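Local structure of mandelate racemase/muconate lactonizing enzyme family protein (Roseovarius sp. TM1035, 3T9P) at residues L28-V39 against I60-Q68; E346-Y354 against G370-L378. The protein is of unproven specificity but probably abstracts the alpha proton of a carboxylate substrate, as enolase-superfamily enzymes do. All blocks are in the same frame, centred on the assembly; numbering follows the deposited sequence.

Overall arrangement
Contact 1 (28-39 with 60-68) lies wholly in the interior: it seats helix 58-73 against the antiparallel sheet of the N-terminal domain, and its substance is side chains, with one polar bond set among aliphatic, sulfur and aromatic groups. Contact 2 (346-354 with 370-378) is partly buried, joins a loop to the start of helix 375-379 and the residues before it, and is built on two backbone hydrogen bonds with apolar side chains packed around them. The two share no helix or strand, yet they meet: the hairpin face holding F31 and F38, turned away from helix 58-73, packs on helix 375-379 and I373, with F38 edge-to-face against W377.

Contact 1 of 2, residues L28-V39 against I60-Q68; sequences LETFCNEFVGFV and ITCTIFHRQ. With SO4 (sulfate ion), chain D.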
loop_
_atom_site.group_PDB
_atom_site.type_symbol
_atom_site.label_atom_id
_atom_site.label_comp_id
_atom_site.label_asym_id
_atom_site.label_seq_id
_atom_site.Cartn_x
_atom_site.Cartn_y
_atom_site.Cartn_z
ATOM N N LEU A 28 7.935 -18.164 -14.628
ATOM C CA LEU A 28 8.200 -17.600 -13.321
ATOM C C LEU A 28 7.734 -18.579 -12.267
ATOM O O LEU A 28 6.613 -18.921 -12.253
ATOM C CB LEU A 28 7.543 -16.225 -13.134
ATOM C CG LEU A 28 8.153 -15.048 -13.904
ATOM C CD1 LEU A 28 7.266 -13.907 -14.047
ATOM C CD2 LEU A 28 9.494 -14.577 -13.432
ATOM N N GLU A 29 8.648 -18.979 -11.409
ATOM C CA GLU A 29 8.427 -19.911 -10.354
ATOM C C GLU A 29 8.743 -19.331 -8.969
ATOM O O GLU A 29 9.691 -18.655 -8.814
ATOM C CB GLU A 29 9.302 -21.138 -10.561
ATOM C CG GLU A 29 9.107 -21.894 -11.780
ATOM C CD GLU A 29 10.285 -22.780 -12.101
ATOM O OE1 GLU A 29 11.288 -22.261 -12.537
ATOM O OE2 GLU A 29 10.165 -23.957 -11.912
ATOM N N THR A 30 7.918 -19.645 -7.993
ATOM C CA THR A 30 8.125 -19.282 -6.619
ATOM C C THR A 30 8.219 -20.508 -5.684
ATOM O O THR A 30 7.539 -21.473 -5.855
ATOM C CB THR A 30 7.008 -18.338 -6.083
ATOM O OG1 THR A 30 5.746 -18.990 -6.162
ATOM C CG2 THR A 30 7.010 -16.970 -6.847
ATOM N N PHE A 31 9.094 -20.422 -4.714
ATOM C CA PHE A 31 9.278 -21.416 -3.708
ATOM C C PHE A 31 9.226 -20.645 -2.395
ATOM O O PHE A 31 10.072 -19.854 -2.138
ATOM C CB PHE A 31 10.659 -22.093 -3.837
ATOM C CG PHE A 31 10.954 -22.730 -5.171
ATOM C CD1 PHE A 31 11.260 -21.994 -6.258
ATOM C CD2 PHE A 31 11.026 -24.067 -5.300
ATOM C CE1 PHE A 31 11.561 -22.585 -7.439
ATOM C CE2 PHE A 31 11.309 -24.626 -6.481
ATOM C CZ PHE A 31 11.565 -23.881 -7.547
ATOM N N CYS A 32 8.249 -20.927 -1.561
ATOM C CA CYS A 32 8.047 -20.203 -0.317
ATOM C C CYS A 32 7.705 -21.007 0.923
ATOM O O CYS A 32 7.340 -22.122 0.842
ATOM C CB CYS A 32 6.950 -19.158 -0.530
ATOM S SG CYS A 32 5.393 -19.828 -1.158
ATOM N N ASN A 33 7.883 -20.352 2.041
ATOM C CA ASN A 33 7.328 -20.634 3.329
ATOM C C ASN A 33 6.749 -19.305 3.831
ATOM O O ASN A 33 6.717 -18.377 3.084
ATOM C CB ASN A 33 8.225 -21.337 4.313
ATOM C CG ASN A 33 9.415 -20.517 4.774
ATOM O OD1 ASN A 33 9.439 -19.321 4.772
ATOM N ND2 ASN A 33 10.416 -21.228 5.192
ATOM N N GLU A 34 6.225 -19.259 5.027
ATOM C CA GLU A 34 5.703 -18.048 5.594
ATOM C C GLU A 34 6.717 -16.894 5.660
ATOM O O GLU A 34 6.341 -15.785 5.618
ATOM C CB GLU A 34 5.164 -18.271 7.005
ATOM C CG GLU A 34 3.750 -17.864 7.140
ATOM C CD GLU A 34 2.984 -18.417 8.419
ATOM O OE1 GLU A 34 2.804 -17.674 9.369
ATOM O OE2 GLU A 34 2.560 -19.572 8.431
ATOM N N PHE A 35 7.980 -17.213 5.821
ATOM C CA PHE A 35 9.029 -16.250 5.992
ATOM C C PHE A 35 9.700 -15.768 4.723
ATOM O O PHE A 35 10.075 -14.632 4.681
ATOM C CB PHE A 35 10.051 -16.702 7.012
ATOM C CG PHE A 35 9.499 -16.817 8.355
ATOM C CD1 PHE A 35 9.266 -15.721 9.102
ATOM C CD2 PHE A 35 9.112 -18.023 8.838
ATOM C CE1 PHE A 35 8.722 -15.840 10.326
ATOM C CE2 PHE A 35 8.551 -18.140 10.062
ATOM C CZ PHE A 35 8.354 -17.067 10.787
ATOM N N VAL A 36 9.863 -16.616 3.724
ATOM C CA VAL A 36 10.766 -16.206 2.603
ATOM C C VAL A 36 10.251 -16.823 1.369
ATOM O O VAL A 36 9.697 -17.924 1.495
ATOM C CB VAL A 36 12.261 -16.696 2.789
ATOM C CG1 VAL A 36 13.115 -16.019 1.673
ATOM C CG2 VAL A 36 12.801 -16.246 4.045
ATOM N N GLY A 37 10.409 -16.185 0.191
ATOM C CA GLY A 37 9.868 -16.751 -1.069
ATOM C C GLY A 37 10.980 -16.441 -2.074
ATOM O O GLY A 37 11.265 -15.244 -2.300
ATOM N N PHE A 38 11.572 -17.459 -2.706
ATOM C CA PHE A 38 12.457 -17.257 -3.847
ATOM C C PHE A 38 11.731 -17.374 -5.204
ATOM O O PHE A 38 10.768 -18.094 -5.332
ATOM C CB PHE A 38 13.636 -18.239 -3.810
ATOM C CG PHE A 38 14.494 -18.061 -2.611
ATOM C CD1 PHE A 38 15.305 -16.921 -2.478
ATOM C CD2 PHE A 38 14.467 -18.991 -1.587
ATOM C CE1 PHE A 38 16.115 -16.746 -1.311
ATOM C CE2 PHE A 38 15.283 -18.860 -0.444
ATOM C CZ PHE A 38 16.081 -17.722 -0.291
ATOM N N VAL A 39 12.244 -16.651 -6.190
ATOM C CA VAL A 39 11.657 -16.614 -7.498
ATOM C C VAL A 39 12.750 -17.076 -8.489
ATOM O O VAL A 39 13.911 -16.588 -8.453
ATOM C CB VAL A 39 11.192 -15.154 -7.890
ATOM C CG1 VAL A 39 10.734 -15.118 -9.434
ATOM C CG2 VAL A 39 9.975 -14.683 -6.952
ATOM N N ILE A 60 1.726 -15.192 1.432
ATOM C CA ILE A 60 0.662 -14.316 0.847
ATOM C C ILE A 60 1.287 -13.574 -0.331
ATOM O O ILE A 60 0.676 -13.437 -1.422
ATOM C CB ILE A 60 0.140 -13.366 1.945
ATOM C CG1 ILE A 60 -0.512 -14.209 3.082
ATOM C CG2 ILE A 60 -0.911 -12.323 1.273
ATOM C CD1 ILE A 60 -0.956 -13.242 4.327
ATOM N N THR A 61 2.479 -13.050 -0.115
ATOM C CA THR A 61 3.115 -12.316 -1.167
ATOM C C THR A 61 3.282 -13.169 -2.457
ATOM O O THR A 61 3.159 -12.665 -3.592
ATOM C CB THR A 61 4.499 -11.860 -0.652
ATOM O OG1 THR A 61 4.315 -10.969 0.452
ATOM C CG2 THR A 61 5.244 -11.092 -1.784
ATOM N N CYS A 62 3.561 -14.481 -2.310
ATOM C CA CYS A 62 3.741 -15.348 -3.539
ATOM C C CYS A 62 2.400 -15.655 -4.216
ATOM O O CYS A 62 2.320 -15.687 -5.434
ATOM C CB CYS A 62 4.556 -16.672 -3.205
ATOM S SG CYS A 62 6.382 -16.325 -2.969
ATOM N N THR A 63 1.334 -15.726 -3.462
ATOM C CA THR A 63 0.023 -15.828 -4.046
ATOM C C THR A 63 -0.266 -14.572 -4.893
ATOM O O THR A 63 -0.718 -14.648 -5.987
ATOM C CB THR A 63 -1.045 -15.936 -2.963
ATOM O OG1 THR A 63 -0.862 -17.128 -2.210
ATOM C CG2 THR A 63 -2.425 -15.869 -3.572
ATOM N N ILE A 64 0.084 -13.428 -4.341
ATOM C CA ILE A 64 -0.029 -12.157 -5.011
ATOM C C ILE A 64 0.862 -12.079 -6.264
ATOM O O ILE A 64 0.459 -11.555 -7.255
ATOM C CB ILE A 64 0.259 -10.991 -4.063
ATOM C CG1 ILE A 64 -0.822 -10.896 -3.007
ATOM C CG2 ILE A 64 0.447 -9.695 -4.843
ATOM C CD1 ILE A 64 -0.623 -9.927 -1.967
ATOM N N PHE A 65 2.059 -12.631 -6.176
ATOM C CA PHE A 65 2.997 -12.602 -7.275
ATOM C C PHE A 65 2.351 -13.295 -8.453
ATOM O O PHE A 65 2.327 -12.788 -9.524
ATOM C CB PHE A 65 4.276 -13.360 -6.888
ATOM C CG PHE A 65 5.285 -13.465 -7.971
ATOM C CD1 PHE A 65 6.291 -12.552 -8.065
ATOM C CD2 PHE A 65 5.244 -14.485 -8.904
ATOM C CE1 PHE A 65 7.204 -12.636 -9.051
ATOM C CE2 PHE A 65 6.191 -14.588 -9.895
ATOM C CZ PHE A 65 7.144 -13.682 -9.975
ATOM N N HIS A 66 1.792 -14.443 -8.197
ATOM C CA HIS A 66 1.203 -15.210 -9.333
ATOM C C HIS A 66 -0.124 -14.572 -9.767
ATOM O O HIS A 66 -0.478 -14.637 -10.937
ATOM C CB HIS A 66 1.003 -16.677 -9.038
ATOM C CG HIS A 66 2.319 -17.408 -8.918
ATOM N ND1 HIS A 66 3.085 -17.708 -10.020
ATOM C CD2 HIS A 66 3.054 -17.750 -7.842
ATOM C CE1 HIS A 66 4.218 -18.276 -9.628
ATOM N NE2 HIS A 66 4.211 -18.355 -8.311
ATOM N N ARG A 67 -0.862 -13.977 -8.874
ATOM C CA ARG A 67 -2.100 -13.280 -9.253
ATOM C C ARG A 67 -1.923 -11.973 -10.062
ATOM O O ARG A 67 -2.605 -11.722 -10.973
ATOM C CB ARG A 67 -2.951 -13.043 -8.000
ATOM C CG ARG A 67 -4.377 -12.613 -8.209
ATOM C CD ARG A 67 -5.399 -13.713 -8.418
ATOM N NE ARG A 67 -5.391 -14.782 -7.459
ATOM C CZ ARG A 67 -6.210 -14.904 -6.430
ATOM N NH1 ARG A 67 -7.153 -14.020 -6.181
ATOM N NH2 ARG A 67 -6.067 -15.928 -5.629
ATOM N N GLN A 68 -0.987 -11.171 -9.603
ATOM C CA GLN A 68 -0.823 -9.808 -10.011
ATOM C C GLN A 68 0.500 -9.315 -10.628
ATOM O O GLN A 68 0.520 -8.262 -11.187
ATOM C CB GLN A 68 -1.301 -8.872 -8.889
ATOM C CG GLN A 68 -2.710 -9.088 -8.439
ATOM C CD GLN A 68 -3.086 -8.303 -7.211
ATOM O OE1 GLN A 68 -3.605 -7.218 -7.308
ATOM N NE2 GLN A 68 -2.835 -8.838 -6.092
HETATM S S SO4 D . -3.774 -19.238 -5.974
HETATM O O1 SO4 D . -4.060 -20.274 -6.988
HETATM O O2 SO4 D . -4.765 -18.196 -6.259
HETATM O O3 SO4 D . -3.909 -19.798 -4.622
HETATM O O4 SO4 D . -2.417 -18.640 -6.092
#
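T30, on strand 28-32, meets three residues of helix 60-68 with its small branched side chain. Its CB rests on the sulfur of C62, with T30 CB and C62 SG 3.8 Å apart. OG1 occupies the crowded position between backbone N and carbonyl carbon (chi1 61°), from where it reaches the edge of the H66 ring; T30 OG1 and H66 NE2 form a 2.7 Å hydrogen bond in which either may donate. CG2 lies over a face of F65, 4.1 Å from the ring centroid, as a CH-pi contact, and this methyl also lies beside H66 NE2. Threonine suits the site because it offers a hydroxyl and a methyl from one carbon.

L28 CB comes to the edge of F65, 3.9 Å from CE2, while V39 CG2 joins T30 CG2 over the ring face. C62 SG also touches C32 CB and lies 4.0 Å from G37 CA, where a side chain would collide with the sulfur; glycine fits for that reason. H66 ND1 is bonded to S386 on the last strand, which ties both ring nitrogens to the sheet. Farther along, R67 NH2 binds a sulfate, probably from the crystallisation liquor, and pairs with D59 of the second subunit. Strand and helix axes run nearly antiparallel, 9.2 Å apart, a helix laid on a beta hairpin as in the alpha+beta capping domain of the enolase superfamily.

Contact 2 of 2, residues E346-Y354 against G370-L378; sequences EGLFLGDPY and GVEISPTWL
L348 and L350 bracket a short backbone bridge to E372 and S374, with F349 facing I373 at its centre. Two hydrogen bonds close it. S374 N donates to L348 O over 2.9 Å and is nearly straight (168° at the hydrogen), and L350 N donates to E372 O, also over 2.9 Å. Weaker CA-H...O contacts, I373 CA to L348 O and F349 CA to E372 O, fill in between. Just beyond, one water accepts from E372 N and donates to L350 O, extending the link where the chains diverge.

A second polar element lies within 370-378. S374 is the N-cap of the helix starting at P375; with its OG anti to the backbone N (chi1 -178°), it accepts from T376 N at 3.0 Å. A serine can thus bridge to L348 through its backbone while its hydroxyl caps the helix.

The apolar contacts flank this bridge. L348 CD2 sits over a face of the W377 indole, 3.7 Å from the centroid of the five-membered ring, a CH-pi contact. I373 CG1 meets the edge of the F349 ring, 3.9 Å from CE1, and V371 CG2 approaches it obliquely; P353 CB touches V371 CG1. Were F349 cut back to an alanine, the space its ring fills would probably be left as a gap beside V371 CG2 and I373 CG1. Toward the solvent, L350 CD1 lies against the carboxylate carbon of E372, 3.5 Å from CD, and CD2 against S374.

Because the hydrogen bonds between the segments are all backbone bonds, the bridge itself demands little of residue type; the apolar groups around it probably account for most of the dependence on sequence, while the serine cap fixes the start of the helix beside it.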
loop_
_atom_site.group_PDB
_atom_site.type_symbol
_atom_site.label_atom_id
_atom_site.label_comp_id
_atom_site.label_asym_id
_atom_site.label_seq_id
_atom_site.Cartn_x
_atom_site.Cartn_y
_atom_site.Cartn_z
ATOM N N GLU A 346 18.452 -19.540 8.512
ATOM C CA GLU A 346 19.549 -20.550 8.502
ATOM C C GLU A 346 19.376 -21.595 7.386
ATOM O O GLU A 346 18.282 -22.134 7.204
ATOM C CB GLU A 346 19.619 -21.278 9.850
ATOM C CG GLU A 346 20.168 -20.411 10.932
ATOM C CD GLU A 346 21.711 -20.160 10.798
ATOM O OE1 GLU A 346 22.385 -20.713 9.912
ATOM O OE2 GLU A 346 22.270 -19.333 11.538
ATOM N N GLY A 347 20.429 -21.834 6.611
ATOM C CA GLY A 347 20.346 -22.757 5.492
ATOM C C GLY A 347 19.697 -22.214 4.222
ATOM O O GLY A 347 19.424 -23.000 3.304
ATOM N N LEU A 348 19.478 -20.889 4.100
ATOM C CA LEU A 348 18.946 -20.397 2.833
ATOM C C LEU A 348 19.952 -20.535 1.740
ATOM O O LEU A 348 19.560 -20.968 0.619
ATOM C CB LEU A 348 18.493 -18.913 2.915
ATOM C CG LEU A 348 17.431 -18.631 3.920
ATOM C CD1 LEU A 348 17.192 -17.080 3.968
ATOM C CD2 LEU A 348 16.160 -19.433 3.674
ATOM N N PHE A 349 21.233 -20.191 2.032
ATOM C CA PHE A 349 22.231 -20.120 0.980
ATOM C C PHE A 349 23.376 -21.132 1.283
ATOM O O PHE A 349 23.629 -21.424 2.446
ATOM C CB PHE A 349 22.812 -18.685 0.956
ATOM C CG PHE A 349 21.724 -17.659 0.780
ATOM C CD1 PHE A 349 20.972 -17.647 -0.384
ATOM C CD2 PHE A 349 21.437 -16.722 1.805
ATOM C CE1 PHE A 349 19.898 -16.676 -0.595
ATOM C CE2 PHE A 349 20.403 -15.726 1.596
ATOM C CZ PHE A 349 19.621 -15.750 0.394
ATOM N N LEU A 350 24.054 -21.599 0.251
ATOM C CA LEU A 350 25.266 -22.416 0.417
ATOM C C LEU A 350 26.480 -21.502 0.576
ATOM O O LEU A 350 26.433 -20.308 0.154
ATOM C CB LEU A 350 25.456 -23.302 -0.825
ATOM C CG LEU A 350 24.325 -24.338 -1.047
ATOM C CD1 LEU A 350 24.382 -25.110 -2.349
ATOM C CD2 LEU A 350 24.151 -25.251 0.163
ATOM N N GLY A 351 27.552 -22.007 1.203
ATOM C CA GLY A 351 28.779 -21.180 1.361
ATOM C C GLY A 351 28.657 -20.061 2.429
ATOM O O GLY A 351 27.958 -20.134 3.401
ATOM N N ASP A 352 29.332 -18.974 2.269
ATOM C CA ASP A 352 29.287 -18.052 3.367
ATOM C C ASP A 352 29.221 -16.659 2.710
ATOM O O ASP A 352 30.148 -15.868 2.807
ATOM C CB ASP A 352 30.592 -18.232 4.143
ATOM C CG ASP A 352 30.577 -17.523 5.466
ATOM O OD1 ASP A 352 29.488 -17.143 5.941
ATOM O OD2 ASP A 352 31.662 -17.329 6.031
ATOM N N PRO A 353 28.114 -16.359 2.012
ATOM C CA PRO A 353 28.044 -15.044 1.281
ATOM C C PRO A 353 28.101 -13.814 2.222
ATOM O O PRO A 353 28.555 -12.719 1.800
ATOM C CB PRO A 353 26.699 -15.144 0.498
ATOM C CG PRO A 353 25.859 -16.131 1.350
ATOM C CD PRO A 353 26.895 -17.176 1.870
ATOM N N TYR A 354 27.713 -14.003 3.476
ATOM C CA TYR A 354 27.718 -12.898 4.470
ATOM C C TYR A 354 28.877 -12.933 5.473
ATOM O O TYR A 354 28.780 -12.301 6.574
ATOM C CB TYR A 354 26.370 -12.804 5.169
ATOM C CG TYR A 354 25.213 -12.538 4.185
ATOM C CD1 TYR A 354 25.243 -11.444 3.328
ATOM C CD2 TYR A 354 24.093 -13.384 4.136
ATOM C CE1 TYR A 354 24.201 -11.177 2.479
ATOM C CE2 TYR A 354 23.005 -13.137 3.228
ATOM C CZ TYR A 354 23.056 -12.022 2.423
ATOM O OH TYR A 354 22.046 -11.704 1.519
ATOM N N GLY A 370 25.615 -13.468 -7.004
ATOM C CA GLY A 370 26.727 -14.262 -6.442
ATOM C C GLY A 370 26.342 -15.179 -5.291
ATOM O O GLY A 370 27.165 -15.372 -4.386
ATOM N N VAL A 371 25.122 -15.726 -5.267
ATOM C CA VAL A 371 24.729 -16.500 -4.100
ATOM C C VAL A 371 24.083 -17.741 -4.668
ATOM O O VAL A 371 23.547 -17.678 -5.766
ATOM C CB VAL A 371 23.712 -15.807 -3.090
ATOM C CG1 VAL A 371 24.285 -14.549 -2.391
ATOM C CG2 VAL A 371 22.327 -15.560 -3.680
ATOM N N GLU A 372 24.122 -18.844 -3.939
ATOM C CA GLU A 372 23.473 -20.071 -4.419
ATOM C C GLU A 372 22.484 -20.510 -3.358
ATOM O O GLU A 372 22.860 -20.705 -2.180
ATOM C CB GLU A 372 24.532 -21.151 -4.728
ATOM C CG GLU A 372 23.881 -22.378 -5.466
ATOM C CD GLU A 372 24.846 -23.603 -5.502
ATOM O OE1 GLU A 372 26.053 -23.484 -5.048
ATOM O OE2 GLU A 372 24.348 -24.682 -5.963
ATOM N N ILE A 373 21.199 -20.571 -3.732
ATOM C CA ILE A 373 20.163 -20.948 -2.769
ATOM C C ILE A 373 20.305 -22.451 -2.646
ATOM O O ILE A 373 20.369 -23.166 -3.663
ATOM C CB ILE A 373 18.702 -20.578 -3.273
ATOM C CG1 ILE A 373 18.569 -19.040 -3.340
ATOM C CG2 ILE A 373 17.618 -21.162 -2.408
ATOM C CD1 ILE A 373 17.807 -18.683 -4.514
ATOM N N SER A 374 20.214 -22.944 -1.435
ATOM C CA SER A 374 20.336 -24.372 -1.258
ATOM C C SER A 374 19.160 -25.151 -1.844
ATOM O O SER A 374 18.038 -24.886 -1.492
ATOM C CB SER A 374 20.379 -24.747 0.219
ATOM O OG SER A 374 20.552 -26.205 0.265
ATOM N N PRO A 375 19.450 -26.205 -2.643
ATOM C CA PRO A 375 18.378 -27.112 -3.045
ATOM C C PRO A 375 17.702 -27.808 -1.839
ATOM O O PRO A 375 16.605 -28.222 -1.989
ATOM C CB PRO A 375 19.105 -28.158 -3.961
ATOM C CG PRO A 375 20.284 -27.363 -4.517
ATOM C CD PRO A 375 20.746 -26.554 -3.270
ATOM N N THR A 376 18.321 -27.964 -0.674
ATOM C CA THR A 376 17.593 -28.532 0.480
ATOM C C THR A 376 16.374 -27.674 0.890
ATOM O O THR A 376 15.237 -28.130 1.201
ATOM C CB THR A 376 18.525 -28.679 1.718
ATOM O OG1 THR A 376 19.734 -29.420 1.338
ATOM C CG2 THR A 376 17.835 -29.368 3.008
ATOM N N TRP A 377 16.625 -26.383 0.948
ATOM C CA TRP A 377 15.481 -25.500 1.339
ATOM C C TRP A 377 14.382 -25.489 0.237
ATOM O O TRP A 377 13.208 -25.629 0.508
ATOM C CB TRP A 377 16.106 -24.120 1.551
ATOM C CG TRP A 377 15.057 -23.146 2.176
ATOM C CD1 TRP A 377 14.888 -22.854 3.494
ATOM C CD2 TRP A 377 14.025 -22.447 1.451
ATOM N NE1 TRP A 377 13.782 -21.989 3.649
ATOM C CE2 TRP A 377 13.247 -21.734 2.406
ATOM C CE3 TRP A 377 13.667 -22.366 0.097
ATOM C CZ2 TRP A 377 12.221 -20.958 2.057
ATOM C CZ3 TRP A 377 12.540 -21.551 -0.251
ATOM C CH2 TRP A 377 11.863 -20.867 0.747
ATOM N N LEU A 378 14.797 -25.419 -1.026
ATOM C CA LEU A 378 13.871 -25.447 -2.123
ATOM C C LEU A 378 13.058 -26.666 -2.162
ATOM O O LEU A 378 11.899 -26.631 -2.646
ATOM C CB LEU A 378 14.616 -25.319 -3.481
ATOM C CG LEU A 378 15.406 -24.000 -3.646
ATOM C CD1 LEU A 378 16.305 -23.957 -4.893
ATOM C CD2 LEU A 378 14.426 -22.778 -3.643
HETATM O O HOH W 1 25.786 -18.521 -1.571
#